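Long-range contacts in cystathionine gamma-synthase (Xanthomonas oryzae pv. oryzae KACC 10331, PDB 6LD9), which probably catalyses the pyridoxal-phosphate-dependent joining of cysteine to an activated homoserine ester, forming cystathionine on the route to methionine: residues L180-N185 / L202-T207; P108-G113 / T156-L161; S115-N120 / H353-A358. The protein carries 2 engineered substitutions. All blocks are in the same frame, centred on the assembly; numbering follows the deposited sequence.

How the contacts relate
All three contacts reach the external aldimine E9U, each at a different part. Contact 1 holds the pyridine-nitrogen and phosphate ends, contact 2 lays an aromatic ring over the cofactor, and contact 3 binds the far carboxylate of the cystathionine moiety. Their centres trace this spread: contacts 1 and 2 are about 13 Å apart, contacts 2 and 3 about 11 Å, and contacts 1 and 3 about 18 Å. Contacts 2 and 3 touch, with Gly113 CA and Met356 CG 3.7 Å apart, and their segments alternate along the chain. Contact 1 does not touch contact 2 (nearest atoms about 4 Å apart); E9U, which both reach, connects them.

Contact 1: residues L180-N185 / L202-T207; sequences LTVVDN and LVLHST. With E9U ((2~{S})-4-[(2~{R})-2-azanyl-3-oxidanyl-3-oxidanylidene-propyl]sulfanyl-2-[(~{E})-[2-methyl-3-oxidanyl-5-(phosphonooxymethyl)pyridin-4-yl]methylideneamino]butanoic acid), chain G.
Asp184 and Leu204 are paired across neighbouring strands, and these two strands meet different parts of the pyridoxal phosphate moiety of E9U: Asp184 OD2 lies 2.6 Å from the pyridine nitrogen N1 of E9U, while Ser206, two residues beyond Leu204, reaches the phosphate. Strands 180-184 and 202-206 are parallel neighbours inside the seven-stranded sheet of the fold type I PLP enzymes, whose active site gathers at the strands' C-terminal ends. Their axes approach to 4.6 Å at an angle of 25°. The bonding is the alternating parallel ladder: Val183 N donates to Leu202 O at 2.8 Å, and Val183 O accepts from Leu204 N at 2.9 Å, so Val183 grips the residues flanking Val203. One step on, Asn185 N donates to Leu204 O at 3.0 Å. The bond from Leu202 N to Thr181 O, at the opposite end, is weak.

On one face of the sheet Val182 CG2 packs on Leu202 CB at 3.6 Å, and Leu202 and Leu204 continue onto helix 87-98. Leu204 has its CG between backbone N and carbonyl carbon (chi1 67°), and together with the second torsion (77°) this puts Leu204 CD1 3.6 Å from Asp184 CG, giving the carboxylate an apolar flank. The other face has Val183 and Val203, with the Val203 CG2 methyl against the CB of Asn185. His205 is held at NE2 by Glu76. Thr186 OG1 ties the two strand ends together, hydrogen-bonding with Asp184 OD1 and Ser206 N, which probably helps to position both cofactor-binding residues. Ser206 OG, which also has weak bonds to Thr208 and Lys209, donates to E9U O2P at 2.7 Å.

Contact 2: residues P108-G113 / T156-L161; sequences PHDAYG and TPSNPL. With E9U ((2~{S})-4-[(2~{R})-2-azanyl-3-oxidanyl-3-oxidanylidene-propyl]sulfanyl-2-[(~{E})-[2-methyl-3-oxidanyl-5-(phosphonooxymethyl)pyridin-4-yl]methylideneamino]butanoic acid), chain G.
Segments 108-113 and 156-161 run closest at Tyr112 and Asn159, whose CA atoms are 5.5 Å apart. Neither is regular: Pro108 to Ala111 form a type I beta turn that leads to Tyr112 at the N-cap of helix 113-124, while the other loop has cis peptides before Pro157 and Pro160. Both follow adjacent parallel strands of the large sheet, at the C-terminal edge where fold type I enzymes bind PLP. Glu155 joins the loops, its two carboxylate oxygens bonding Tyr112 N and Asn159 N.

Among the side chains, Ser158 OG donates to Asp110 OD2 at 2.7 Å, coming in 62° out of the carboxylate plane; Arg163 adds a salt bridge to the same oxygen, and its backbone N bonds to Ser158 OG. A water joins the same buried cluster. This water donates to Ser158 OG at 2.8 Å, donates also to Asp110 O, and accepts from Leu161 N. Tyr112, its CG pointing away from the backbone N (chi1 167°), carries its ring to the cofactor. Its OH bonds to Arg59 of the second subunit, and E9U C4A lies 3.5 Å above the Tyr112 ring plane, offset toward the rim.

Contact 3: residues S115-N120 / H353-A358; sequences SWRLFN and HAAMTA. With E9U ((2~{S})-4-[(2~{R})-2-azanyl-3-oxidanyl-3-oxidanylidene-propyl]sulfanyl-2-[(~{E})-[2-methyl-3-oxidanyl-5-(phosphonooxymethyl)pyridin-4-yl]methylideneamino]butanoic acid), chain G.
Trp116 projects from helix 113-124 onto the loop 353-358, where Met356 meets its CB and the inner part of its indole. Trp116 CB is 4.2 Å from Met356 CG, and with CG anti to the backbone N (chi1 -179°) the indole turns toward Met356, which it crosses obliquely. Met356 CG stands over one face of the ring, offset toward the rim, nearest Trp116 CG and CD2. Trp116 CD1 meets the methyl end, Met356 CE, at 4.1 Å. Met356 SD stands 5.2 Å from the centroid of the Trp116 five-membered ring, an oblique Met-aromatic contact; SD also receives a weak bond from His353 ND1. Over the Trp116 six-membered ring Met356 CA makes a CH-pi contact, 4.2 Å from the centroid and 24° off the normal. This is a seam between the large PLP-binding domain, to which the helix belongs, and the C-terminal part of the chain, which supplies the loop. Farther out, Trp116 CZ3 comes to 3.6 Å from Ala355 O. Trp116 CH2 at the tip meets the Thr357 CG2 methyl at 3.9 Å. Trp116 CZ2 has Thr357 OG1 beside it, and this hydroxyl also accepts from Ala360 N as the N-cap of helix 358-364. On the next residue, Arg117, the Ala355 methyl lies against the guanidinium, whose edge faces the distal carboxylate of E9U: Arg117 NH1 donates to E9U OX1 at 2.9 Å and Arg117 NH2 to E9U OX2 at 2.9 Å.

Contact 1: residues L180-N185 / L202-T207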
loop_
_atom_site.group_PDB
_atom_site.type_symbol
_atom_site.label_atom_id
_atom_site.label_comp_id
_atom_site.label_asym_id
_atom_site.label_seq_id
_atom_site.Cartn_x
_atom_site.Cartn_y
_atom_site.Cartn_z
ATOM N N LEU C 180 33.571 -21.963 -2.351
ATOM C CA LEU C 180 32.669 -21.011 -1.661
ATOM C C LEU C 180 31.564 -21.802 -0.948
ATOM O O LEU C 180 31.218 -22.929 -1.366
ATOM C CB LEU C 180 32.084 -20.008 -2.666
ATOM C CG LEU C 180 33.135 -19.198 -3.426
ATOM C CD1 LEU C 180 32.531 -18.596 -4.700
ATOM C CD2 LEU C 180 33.771 -18.125 -2.552
ATOM N N THR C 181 31.040 -21.179 0.085
ATOM C CA THR C 181 29.956 -21.680 0.938
ATOM C C THR C 181 28.821 -20.679 0.929
ATOM O O THR C 181 29.082 -19.457 1.177
ATOM C CB THR C 181 30.420 -21.868 2.382
ATOM O OG1 THR C 181 31.661 -21.162 2.576
ATOM C CG2 THR C 181 30.630 -23.334 2.646
ATOM N N VAL C 182 27.616 -21.209 0.792
ATOM C CA VAL C 182 26.393 -20.415 0.993
ATOM C C VAL C 182 25.485 -21.165 1.950
ATOM O O VAL C 182 25.364 -22.421 1.819
ATOM C CB VAL C 182 25.707 -20.130 -0.352
ATOM C CG1 VAL C 182 25.303 -21.389 -1.132
ATOM C CG2 VAL C 182 24.509 -19.222 -0.113
ATOM N N VAL C 183 24.900 -20.447 2.914
ATOM C CA VAL C 183 23.991 -21.089 3.916
ATOM C C VAL C 183 22.590 -20.514 3.792
ATOM O O VAL C 183 22.472 -19.311 3.867
ATOM C CB VAL C 183 24.507 -20.910 5.352
ATOM C CG1 VAL C 183 23.613 -21.639 6.353
ATOM C CG2 VAL C 183 25.929 -21.410 5.432
ATOM N N ASP C 184 21.601 -21.381 3.612
ATOM C CA ASP C 184 20.173 -21.019 3.647
ATOM C C ASP C 184 19.767 -20.977 5.114
ATOM O O ASP C 184 19.656 -22.006 5.710
ATOM C CB ASP C 184 19.300 -21.961 2.807
ATOM C CG ASP C 184 17.836 -21.501 2.709
ATOM O OD1 ASP C 184 17.397 -20.698 3.580
ATOM O OD2 ASP C 184 17.111 -21.999 1.794
ATOM N N ASN C 185 19.534 -19.804 5.638
ATOM C CA ASN C 185 19.357 -19.570 7.097
ATOM C C ASN C 185 17.905 -19.176 7.363
ATOM O O ASN C 185 17.637 -18.500 8.355
ATOM C CB ASN C 185 20.370 -18.511 7.565
ATOM C CG ASN C 185 20.420 -18.301 9.064
ATOM O OD1 ASN C 185 20.653 -17.176 9.547
ATOM N ND2 ASN C 185 20.242 -19.391 9.772
ATOM N N LEU C 202 28.466 -16.453 2.082
ATOM C CA LEU C 202 27.113 -16.015 1.711
ATOM C C LEU C 202 26.080 -16.632 2.643
ATOM O O LEU C 202 26.151 -17.887 2.890
ATOM C CB LEU C 202 26.783 -16.475 0.294
ATOM C CG LEU C 202 27.577 -15.816 -0.825
ATOM C CD1 LEU C 202 27.476 -16.664 -2.081
ATOM C CD2 LEU C 202 27.035 -14.439 -1.074
ATOM N N VAL C 203 25.144 -15.795 3.081
ATOM C CA VAL C 203 23.940 -16.321 3.753
ATOM C C VAL C 203 22.711 -15.845 2.977
ATOM O O VAL C 203 22.722 -14.719 2.471
ATOM C CB VAL C 203 23.939 -15.924 5.231
ATOM C CG1 VAL C 203 23.845 -14.443 5.418
ATOM C CG2 VAL C 203 22.785 -16.568 5.950
ATOM N N LEU C 204 21.718 -16.695 2.823
ATOM C CA LEU C 204 20.489 -16.281 2.146
ATOM C C LEU C 204 19.249 -16.638 2.942
ATOM O O LEU C 204 19.319 -17.434 3.871
ATOM C CB LEU C 204 20.479 -16.818 0.715
ATOM C CG LEU C 204 20.377 -18.298 0.468
ATOM C CD1 LEU C 204 18.947 -18.757 0.667
ATOM C CD2 LEU C 204 20.860 -18.586 -0.964
ATOM N N HIS C 205 18.164 -15.963 2.624
ATOM C CA HIS C 205 16.897 -16.088 3.369
ATOM C C HIS C 205 15.723 -16.040 2.398
ATOM O O HIS C 205 15.729 -15.195 1.474
ATOM C CB HIS C 205 16.747 -14.880 4.300
ATOM C CG HIS C 205 17.653 -14.879 5.464
ATOM N ND1 HIS C 205 17.399 -15.674 6.586
ATOM C CD2 HIS C 205 18.766 -14.135 5.719
ATOM C CE1 HIS C 205 18.347 -15.436 7.488
ATOM N NE2 HIS C 205 19.244 -14.521 6.939
ATOM N N SER C 206 14.691 -16.805 2.658
ATOM C CA SER C 206 13.318 -16.404 2.256
ATOM C C SER C 206 12.848 -15.425 3.313
ATOM O O SER C 206 12.680 -15.890 4.424
ATOM C CB SER C 206 12.407 -17.578 2.160
ATOM O OG SER C 206 11.063 -17.183 2.028
ATOM N N THR C 207 12.781 -14.137 3.037
ATOM C CA THR C 207 12.220 -13.148 3.984
ATOM C C THR C 207 10.712 -13.370 4.170
ATOM O O THR C 207 10.122 -12.743 5.060
ATOM C CB THR C 207 12.461 -11.728 3.509
ATOM O OG1 THR C 207 11.849 -11.614 2.224
ATOM C CG2 THR C 207 13.940 -11.427 3.505
HETATM N N1 E9U G . 14.551 -21.782 1.435
HETATM C C2 E9U G . 13.827 -22.511 2.358
HETATM C C3 E9U G . 12.370 -22.610 2.299
HETATM N N E9U G . 9.554 -22.794 1.932
HETATM C CA E9U G . 8.072 -22.865 1.923
HETATM C C E9U G . 7.699 -23.964 2.876
HETATM O O E9U G . 8.560 -24.882 3.100
HETATM C CB E9U G . 7.611 -23.083 0.479
HETATM C CG E9U G . 6.246 -23.612 0.331
HETATM S SD E9U G . 6.058 -24.694 -1.056
HETATM C CE E9U G . 5.816 -23.799 -2.577
HETATM C CZ E9U G . 4.986 -24.099 -3.862
HETATM C CH E9U G . 5.923 -24.372 -4.985
HETATM N NH E9U G . 3.768 -24.925 -3.873
HETATM C C2A E9U G . 14.538 -23.205 3.499
HETATM C C4 E9U G . 11.692 -21.933 1.215
HETATM C C4A E9U G . 10.228 -22.044 1.115
HETATM C C5 E9U G . 12.557 -21.160 0.301
HETATM C C5A E9U G . 12.019 -20.384 -0.838
HETATM C C6 E9U G . 13.959 -21.128 0.475
HETATM O O1P E9U G . 9.038 -19.270 -1.091
HETATM O O2P E9U G . 10.225 -17.095 -0.556
HETATM O O3 E9U G . 11.679 -23.343 3.159
HETATM O O3P E9U G . 10.739 -18.248 -2.676
HETATM O O4P E9U G . 11.561 -19.089 -0.422
HETATM O OT E9U G . 6.526 -23.981 3.376
HETATM O OX1 E9U G . 5.663 -25.121 -5.898
HETATM O OX2 E9U G . 6.988 -23.774 -5.027
HETATM P P E9U G . 10.284 -18.416 -1.248
#

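Contact 2: residues P108-G113 / T156-L161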
loop_
_atom_site.group_PDB
_atom_site.type_symbol
_atom_site.label_atom_id
_atom_site.label_comp_id
_atom_site.label_asym_id
_atom_site.label_seq_id
_atom_site.Cartn_x
_atom_site.Cartn_y
_atom_site.Cartn_z
ATOM N N PRO C 108 22.618 -30.260 -0.181
ATOM C CA PRO C 108 22.156 -31.265 0.764
ATOM C C PRO C 108 21.059 -32.167 0.182
ATOM O O PRO C 108 20.295 -31.730 -0.556
ATOM C CB PRO C 108 21.601 -30.387 1.893
ATOM C CG PRO C 108 22.107 -28.986 1.662
ATOM C CD PRO C 108 22.156 -28.908 0.159
ATOM N N HIS C 109 21.009 -33.426 0.549
ATOM C CA HIS C 109 19.964 -34.381 0.090
ATOM C C HIS C 109 18.597 -33.912 0.613
ATOM O O HIS C 109 17.576 -34.274 0.070
ATOM C CB HIS C 109 20.359 -35.806 0.534
ATOM C CG HIS C 109 20.261 -36.043 2.007
ATOM N ND1 HIS C 109 20.853 -35.192 2.969
ATOM C CD2 HIS C 109 19.605 -36.996 2.722
ATOM C CE1 HIS C 109 20.552 -35.601 4.193
ATOM N NE2 HIS C 109 19.789 -36.726 4.075
ATOM N N ASP C 110 18.554 -33.222 1.738
ATOM C CA ASP C 110 17.259 -32.947 2.406
ATOM C C ASP C 110 16.903 -31.450 2.373
ATOM O O ASP C 110 16.098 -30.994 3.234
ATOM C CB ASP C 110 17.330 -33.442 3.833
ATOM C CG ASP C 110 18.304 -32.747 4.782
ATOM O OD1 ASP C 110 19.209 -31.966 4.366
ATOM O OD2 ASP C 110 18.171 -33.055 5.986
ATOM N N ALA C 111 17.475 -30.701 1.434
ATOM C CA ALA C 111 17.051 -29.317 1.110
ATOM C C ALA C 111 15.530 -29.216 0.772
ATOM O O ALA C 111 14.906 -30.224 0.345
ATOM C CB ALA C 111 17.930 -28.791 0.002
ATOM N N TYR C 112 14.939 -28.046 1.046
ATOM C CA TYR C 112 13.598 -27.601 0.593
ATOM C C TYR C 112 13.383 -28.104 -0.834
ATOM O O TYR C 112 14.290 -27.930 -1.666
ATOM C CB TYR C 112 13.517 -26.072 0.707
ATOM C CG TYR C 112 12.342 -25.468 0.002
ATOM C CD1 TYR C 112 11.053 -25.947 0.239
ATOM C CD2 TYR C 112 12.524 -24.505 -0.988
ATOM C CE1 TYR C 112 9.970 -25.467 -0.477
ATOM C CE2 TYR C 112 11.442 -24.012 -1.710
ATOM C CZ TYR C 112 10.164 -24.484 -1.434
ATOM O OH TYR C 112 9.110 -24.050 -2.170
ATOM N N GLY C 113 12.243 -28.746 -1.089
ATOM C CA GLY C 113 11.878 -29.324 -2.403
ATOM C C GLY C 113 11.885 -28.296 -3.540
ATOM O O GLY C 113 12.223 -28.675 -4.674
ATOM N N THR C 156 20.598 -25.481 7.151
ATOM C CA THR C 156 20.558 -25.969 8.562
ATOM C C THR C 156 19.787 -24.951 9.403
ATOM O O THR C 156 20.050 -23.753 9.344
ATOM C CB THR C 156 21.946 -26.304 9.150
ATOM O OG1 THR C 156 21.774 -26.862 10.461
ATOM C CG2 THR C 156 22.843 -25.091 9.202
ATOM N N PRO C 157 18.848 -25.395 10.242
ATOM C CA PRO C 157 18.307 -26.740 10.241
ATOM C C PRO C 157 17.473 -26.982 8.971
ATOM O O PRO C 157 16.875 -26.068 8.464
ATOM C CB PRO C 157 17.279 -26.769 11.389
ATOM C CG PRO C 157 17.642 -25.583 12.228
ATOM C CD PRO C 157 18.267 -24.577 11.302
ATOM N N SER C 158 17.414 -28.234 8.543
ATOM C CA SER C 158 16.870 -28.650 7.239
ATOM C C SER C 158 15.315 -28.690 7.295
ATOM O O SER C 158 14.736 -28.914 8.342
ATOM C CB SER C 158 17.503 -29.966 6.816
ATOM O OG SER C 158 17.009 -31.113 7.539
ATOM N N ASN C 159 14.672 -28.488 6.159
ATOM C CA ASN C 159 13.208 -28.453 5.996
ATOM C C ASN C 159 12.830 -29.748 5.307
ATOM O O ASN C 159 13.129 -29.852 4.138
ATOM C CB ASN C 159 12.862 -27.230 5.148
ATOM C CG ASN C 159 11.403 -27.096 4.771
ATOM O OD1 ASN C 159 11.092 -26.122 4.044
ATOM N ND2 ASN C 159 10.532 -27.983 5.277
ATOM N N PRO C 160 12.050 -30.679 5.892
ATOM C CA PRO C 160 11.353 -30.498 7.169
ATOM C C PRO C 160 11.723 -31.436 8.330
ATOM O O PRO C 160 11.000 -31.468 9.299
ATOM C CB PRO C 160 9.974 -30.972 6.709
ATOM C CG PRO C 160 10.322 -32.295 5.996
ATOM C CD PRO C 160 11.592 -31.925 5.231
ATOM N N LEU C 161 12.850 -32.128 8.257
ATOM C CA LEU C 161 13.284 -33.050 9.344
ATOM C C LEU C 161 14.233 -32.426 10.390
ATOM O O LEU C 161 14.601 -33.125 11.335
ATOM C CB LEU C 161 13.927 -34.227 8.635
ATOM C CG LEU C 161 12.875 -35.124 7.998
ATOM C CD1 LEU C 161 13.505 -35.961 6.904
ATOM C CD2 LEU C 161 12.195 -35.988 9.069
HETATM N N1 E9U G . 14.551 -21.782 1.435
HETATM C C2 E9U G . 13.827 -22.511 2.358
HETATM C C3 E9U G . 12.370 -22.610 2.299
HETATM N N E9U G . 9.554 -22.794 1.932
HETATM C CA E9U G . 8.072 -22.865 1.923
HETATM C C E9U G . 7.699 -23.964 2.876
HETATM O O E9U G . 8.560 -24.882 3.100
HETATM C CB E9U G . 7.611 -23.083 0.479
HETATM C CG E9U G . 6.246 -23.612 0.331
HETATM S SD E9U G . 6.058 -24.694 -1.056
HETATM C CE E9U G . 5.816 -23.799 -2.577
HETATM C CZ E9U G . 4.986 -24.099 -3.862
HETATM C CH E9U G . 5.923 -24.372 -4.985
HETATM N NH E9U G . 3.768 -24.925 -3.873
HETATM C C2A E9U G . 14.538 -23.205 3.499
HETATM C C4 E9U G . 11.692 -21.933 1.215
HETATM C C4A E9U G . 10.228 -22.044 1.115
HETATM C C5 E9U G . 12.557 -21.160 0.301
HETATM C C5A E9U G . 12.019 -20.384 -0.838
HETATM C C6 E9U G . 13.959 -21.128 0.475
HETATM O O1P E9U G . 9.038 -19.270 -1.091
HETATM O O2P E9U G . 10.225 -17.095 -0.556
HETATM O O3 E9U G . 11.679 -23.343 3.159
HETATM O O3P E9U G . 10.739 -18.248 -2.676
HETATM O O4P E9U G . 11.561 -19.089 -0.422
HETATM O OT E9U G . 6.526 -23.981 3.376
HETATM O OX1 E9U G . 5.663 -25.121 -5.898
HETATM O OX2 E9U G . 6.988 -23.774 -5.027
HETATM P P E9U G . 10.284 -18.416 -1.248
HETATM O O HOH W 1 14.914 -32.034 5.921
#

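Contact 3: residues S115-N120 / H353-A358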
loop_
_atom_site.group_PDB
_atom_site.type_symbol
_atom_site.label_atom_id
_atom_site.label_comp_id
_atom_site.label_asym_id
_atom_site.label_seq_id
_atom_site.Cartn_x
_atom_site.Cartn_y
_atom_site.Cartn_z
ATOM N N SER C 115 14.189 -25.822 -3.690
ATOM C CA SER C 115 15.642 -25.762 -4.007
ATOM C C SER C 115 16.034 -26.955 -4.900
ATOM O O SER C 115 16.701 -26.763 -5.932
ATOM C CB SER C 115 16.437 -25.744 -2.755
ATOM O OG SER C 115 16.016 -24.720 -1.853
ATOM N N TRP C 116 15.616 -28.155 -4.510
ATOM C CA TRP C 116 15.830 -29.421 -5.250
ATOM C C TRP C 116 15.297 -29.212 -6.676
ATOM O O TRP C 116 16.035 -29.474 -7.635
ATOM C CB TRP C 116 15.166 -30.583 -4.468
ATOM C CG TRP C 116 15.336 -31.914 -5.111
ATOM C CD1 TRP C 116 16.273 -32.850 -4.773
ATOM C CD2 TRP C 116 14.593 -32.448 -6.229
ATOM N NE1 TRP C 116 16.159 -33.930 -5.598
ATOM C CE2 TRP C 116 15.164 -33.709 -6.522
ATOM C CE3 TRP C 116 13.529 -31.986 -7.031
ATOM C CZ2 TRP C 116 14.706 -34.506 -7.578
ATOM C CZ3 TRP C 116 13.101 -32.757 -8.102
ATOM C CH2 TRP C 116 13.671 -34.008 -8.355
ATOM N N ARG C 117 14.071 -28.694 -6.834
ATOM C CA ARG C 117 13.448 -28.535 -8.179
ATOM C C ARG C 117 14.399 -27.720 -9.061
ATOM O O ARG C 117 14.704 -28.148 -10.172
ATOM C CB ARG C 117 12.071 -27.888 -8.072
ATOM C CG ARG C 117 11.399 -27.536 -9.397
ATOM C CD ARG C 117 9.957 -27.050 -9.153
ATOM N NE ARG C 117 10.022 -25.899 -8.229
ATOM C CZ ARG C 117 9.120 -25.528 -7.347
ATOM N NH1 ARG C 117 7.986 -26.153 -7.191
ATOM N NH2 ARG C 117 9.365 -24.483 -6.608
ATOM N N LEU C 118 14.882 -26.608 -8.535
ATOM C CA LEU C 118 15.714 -25.657 -9.279
ATOM C C LEU C 118 17.089 -26.272 -9.561
ATOM O O LEU C 118 17.572 -26.098 -10.670
ATOM C CB LEU C 118 15.848 -24.361 -8.471
ATOM C CG LEU C 118 16.675 -23.306 -9.211
ATOM C CD1 LEU C 118 15.941 -22.821 -10.468
ATOM C CD2 LEU C 118 17.006 -22.139 -8.336
ATOM N N PHE C 119 17.755 -26.854 -8.559
ATOM C CA PHE C 119 19.056 -27.539 -8.752
ATOM C C PHE C 119 18.890 -28.572 -9.864
ATOM O O PHE C 119 19.712 -28.544 -10.770
ATOM C CB PHE C 119 19.585 -28.182 -7.465
ATOM C CG PHE C 119 19.715 -27.264 -6.267
ATOM C CD1 PHE C 119 20.131 -25.949 -6.412
ATOM C CD2 PHE C 119 19.387 -27.725 -4.993
ATOM C CE1 PHE C 119 20.227 -25.098 -5.330
ATOM C CE2 PHE C 119 19.487 -26.875 -3.902
ATOM C CZ PHE C 119 19.916 -25.567 -4.080
ATOM N N ASN C 120 17.836 -29.391 -9.847
ATOM C CA ASN C 120 17.718 -30.547 -10.795
ATOM C C ASN C 120 17.404 -30.011 -12.186
ATOM O O ASN C 120 18.054 -30.490 -13.114
ATOM C CB ASN C 120 16.877 -31.723 -10.252
ATOM C CG ASN C 120 17.654 -32.440 -9.123
ATOM O OD1 ASN C 120 17.680 -32.049 -7.907
ATOM N ND2 ASN C 120 18.390 -33.467 -9.521
ATOM N N HIS C 353 6.937 -30.342 -0.497
ATOM C CA HIS C 353 7.995 -31.215 -1.073
ATOM C C HIS C 353 7.344 -32.086 -2.158
ATOM O O HIS C 353 7.953 -33.088 -2.502
ATOM C CB HIS C 353 8.716 -31.992 0.041
ATOM C CG HIS C 353 9.480 -31.119 0.974
ATOM N ND1 HIS C 353 10.853 -31.185 1.083
ATOM C CD2 HIS C 353 9.073 -30.165 1.845
ATOM C CE1 HIS C 353 11.264 -30.303 1.972
ATOM N NE2 HIS C 353 10.187 -29.672 2.467
ATOM N N ALA C 354 6.184 -31.667 -2.713
ATOM C CA ALA C 354 5.480 -32.367 -3.823
ATOM C C ALA C 354 6.266 -32.202 -5.145
ATOM O O ALA C 354 6.306 -33.151 -5.928
ATOM C CB ALA C 354 4.065 -31.893 -3.920
ATOM N N ALA C 355 7.042 -31.130 -5.274
ATOM C CA ALA C 355 7.976 -30.860 -6.395
ATOM C C ALA C 355 9.068 -31.948 -6.482
ATOM O O ALA C 355 9.626 -32.127 -7.559
ATOM C CB ALA C 355 8.584 -29.494 -6.186
ATOM N N MET C 356 9.395 -32.641 -5.390
ATOM C CA MET C 356 10.447 -33.692 -5.393
ATOM C C MET C 356 9.826 -34.971 -5.970
ATOM O O MET C 356 8.595 -35.111 -5.944
ATOM C CB MET C 356 11.014 -33.973 -3.984
ATOM C CG MET C 356 11.833 -32.851 -3.377
ATOM S SD MET C 356 12.287 -32.989 -1.587
ATOM C CE MET C 356 13.838 -33.884 -1.685
ATOM N N THR C 357 10.652 -35.882 -6.467
ATOM C CA THR C 357 10.256 -37.270 -6.863
ATOM C C THR C 357 10.064 -38.128 -5.606
ATOM O O THR C 357 10.602 -37.721 -4.568
ATOM C CB THR C 357 11.325 -37.879 -7.784
ATOM O OG1 THR C 357 12.566 -37.907 -7.036
ATOM C CG2 THR C 357 11.377 -37.119 -9.096
ATOM N N ALA C 358 9.322 -39.241 -5.675
ATOM C CA ALA C 358 9.151 -40.121 -4.491
ATOM C C ALA C 358 10.547 -40.684 -4.073
ATOM O O ALA C 358 10.768 -40.843 -2.835
ATOM C CB ALA C 358 8.046 -41.161 -4.698
HETATM N N1 E9U G . 14.551 -21.782 1.435
HETATM C C2 E9U G . 13.827 -22.511 2.358
HETATM C C3 E9U G . 12.370 -22.610 2.299
HETATM N N E9U G . 9.554 -22.794 1.932
HETATM C CA E9U G . 8.072 -22.865 1.923
HETATM C C E9U G . 7.699 -23.964 2.876
HETATM O O E9U G . 8.560 -24.882 3.100
HETATM C CB E9U G . 7.611 -23.083 0.479
HETATM C CG E9U G . 6.246 -23.612 0.331
HETATM S SD E9U G . 6.058 -24.694 -1.056
HETATM C CE E9U G . 5.816 -23.799 -2.577
HETATM C CZ E9U G . 4.986 -24.099 -3.862
HETATM C CH E9U G . 5.923 -24.372 -4.985
HETATM N NH E9U G . 3.768 -24.925 -3.873
HETATM C C2A E9U G . 14.538 -23.205 3.499
HETATM C C4 E9U G . 11.692 -21.933 1.215
HETATM C C4A E9U G . 10.228 -22.044 1.115
HETATM C C5 E9U G . 12.557 -21.160 0.301
HETATM C C5A E9U G . 12.019 -20.384 -0.838
HETATM C C6 E9U G . 13.959 -21.128 0.475
HETATM O O1P E9U G . 9.038 -19.270 -1.091
HETATM O O2P E9U G . 10.225 -17.095 -0.556
HETATM O O3 E9U G . 11.679 -23.343 3.159
HETATM O O3P E9U G . 10.739 -18.248 -2.676
HETATM O O4P E9U G . 11.561 -19.089 -0.422
HETATM O OT E9U G . 6.526 -23.981 3.376
HETATM O OX1 E9U G . 5.663 -25.121 -5.898
HETATM O OX2 E9U G . 6.988 -23.774 -5.027
HETATM P P E9U G . 10.284 -18.416 -1.248
#